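Local coordinates for protein ribonuclease J (Methanolobus psychrophilus R15, PDB 5HAB) that probably degrades RNA as an exoribonuclease of the metallo-beta-lactamase, beta-CASP family and is captured here with bound RNA, at residues B[416-419]-B[420-423]. The protein carries 1 engineered substitution. Sequence-based numbering, arbitrary orientation.
Sequences HWEL and LRML
W417 and R421, one helical turn apart, meet where the pyrrole side of the indole comes up against the aliphatic part of the arginine, NE1 of W417 lying 3.7 Å from CD of R421. CD approaches the ring obliquely and the guanidinium is carried past it, the two planes 40° apart; a bend at chi3 (29°) turns it toward E418, whose CG approaches its edge. The indole also makes a cation-pi contact with R400 of the second subunit. OE1 of E418, 4.9 Å from NH1 of R421, is too far for a salt bridge, though a weak electrostatic attraction is possible. On another side of the helix L419, its CG anti to the backbone N and beside the carbonyl carbon, meets L423, CD1 to CD1 at 3.6 Å. M422 curls back, its CE 3.5 Å from O of E418. Beneath these side chains the i to i+4 bonds continue; O of L419 accepts N of L423 almost straight (177°) and N of M422 weakly. Such i to i+4 packing marks helix 413-423, which precedes strand 427-431 at the edge of a six-stranded sheet: L419 and L423 face its strand 222-228, L420 packs on helix 435-447, and M422 meets helix 211-220.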
loop_
_atom_site.group_PDB
_atom_site.type_symbol
_atom_site.label_atom_id
_atom_site.label_comp_id
_atom_site.label_asym_id
_atom_site.label_seq_id
_atom_site.Cartn_x
_atom_site.Cartn_y
_atom_site.Cartn_z
ATOM N N HIS B 416 4.599 -20.195 -15.257
ATOM C CA HIS B 416 3.644 -21.247 -14.914
ATOM C C HIS B 416 2.765 -21.606 -16.095
ATOM O O HIS B 416 2.421 -22.768 -16.287
ATOM C CB HIS B 416 2.781 -20.826 -13.729
ATOM C CG HIS B 416 3.465 -20.983 -12.409
ATOM N ND1 HIS B 416 3.868 -22.211 -11.929
ATOM C CD2 HIS B 416 3.820 -20.073 -11.470
ATOM C CE1 HIS B 416 4.440 -22.050 -10.749
ATOM N NE2 HIS B 416 4.423 -20.764 -10.447
ATOM N N TRP B 417 2.405 -20.599 -16.884
ATOM C CA TRP B 417 1.615 -20.795 -18.095
ATOM C C TRP B 417 2.312 -21.774 -19.044
ATOM O O TRP B 417 1.729 -22.776 -19.483
ATOM C CB TRP B 417 1.381 -19.445 -18.777
ATOM C CG TRP B 417 0.596 -19.500 -20.040
ATOM C CD1 TRP B 417 1.085 -19.490 -21.311
ATOM C CD2 TRP B 417 -0.830 -19.530 -20.157
ATOM N NE1 TRP B 417 0.053 -19.532 -22.216
ATOM C CE2 TRP B 417 -1.133 -19.558 -21.534
ATOM C CE3 TRP B 417 -1.878 -19.549 -19.234
ATOM C CZ2 TRP B 417 -2.441 -19.600 -22.009
ATOM C CZ3 TRP B 417 -3.177 -19.589 -19.708
ATOM C CH2 TRP B 417 -3.447 -19.615 -21.082
ATOM N N GLU B 418 3.578 -21.494 -19.333
ATOM C CA GLU B 418 4.340 -22.332 -20.247
ATOM C C GLU B 418 4.635 -23.715 -19.655
ATOM O O GLU B 418 4.625 -24.715 -20.375
ATOM C CB GLU B 418 5.634 -21.623 -20.649
ATOM C CG GLU B 418 5.369 -20.336 -21.430
ATOM C CD GLU B 418 6.562 -19.876 -22.244
ATOM O OE1 GLU B 418 6.414 -18.891 -23.000
ATOM O OE2 GLU B 418 7.641 -20.499 -22.136
ATOM N N LEU B 419 4.887 -23.777 -18.351
ATOM C CA LEU B 419 5.073 -25.069 -17.686
ATOM C C LEU B 419 3.823 -25.928 -17.866
ATOM O O LEU B 419 3.898 -27.119 -18.181
ATOM C CB LEU B 419 5.377 -24.885 -16.198
ATOM C CG LEU B 419 5.496 -26.177 -15.379
ATOM C CD1 LEU B 419 6.655 -27.023 -15.871
ATOM C CD2 LEU B 419 5.653 -25.879 -13.900
ATOM N N LEU B 420 2.671 -25.298 -17.666
ATOM C CA LEU B 420 1.388 -25.961 -17.801
ATOM C C LEU B 420 1.195 -26.445 -19.236
ATOM O O LEU B 420 0.651 -27.525 -19.466
ATOM C CB LEU B 420 0.264 -25.008 -17.391
ATOM C CG LEU B 420 -0.857 -25.559 -16.517
ATOM C CD1 LEU B 420 -0.275 -26.424 -15.416
ATOM C CD2 LEU B 420 -1.637 -24.409 -15.913
ATOM N N ARG B 421 1.666 -25.661 -20.203
ATOM C CA ARG B 421 1.505 -26.052 -21.603
ATOM C C ARG B 421 2.467 -27.169 -22.004
ATOM O O ARG B 421 2.178 -27.947 -22.912
ATOM C CB ARG B 421 1.710 -24.851 -22.528
ATOM C CG ARG B 421 0.574 -23.839 -22.522
ATOM C CD ARG B 421 0.654 -22.887 -23.720
ATOM N NE ARG B 421 1.296 -23.490 -24.889
ATOM C CZ ARG B 421 2.544 -23.233 -25.271
ATOM N NH1 ARG B 421 3.288 -22.382 -24.574
ATOM N NH2 ARG B 421 3.048 -23.827 -26.344
ATOM N N MET B 422 3.590 -27.273 -21.304
ATOM C CA MET B 422 4.566 -28.308 -21.616
ATOM C C MET B 422 4.222 -29.651 -20.967
ATOM O O MET B 422 4.208 -30.685 -21.635
ATOM C CB MET B 422 5.963 -27.855 -21.187
ATOM C CG MET B 422 6.559 -26.788 -22.094
ATOM S SD MET B 422 8.262 -26.362 -21.677
ATOM C CE MET B 422 8.027 -25.521 -20.113
ATOM N N LEU B 423 3.937 -29.635 -19.670
ATOM C CA LEU B 423 3.684 -30.877 -18.949
ATOM C C LEU B 423 2.293 -31.434 -19.226
ATOM O O LEU B 423 2.056 -32.628 -19.043
ATOM C CB LEU B 423 3.870 -30.667 -17.446
ATOM C CG LEU B 423 5.320 -30.592 -16.970
ATOM C CD1 LEU B 423 5.384 -30.367 -15.464
ATOM C CD2 LEU B 423 6.058 -31.866 -17.361
#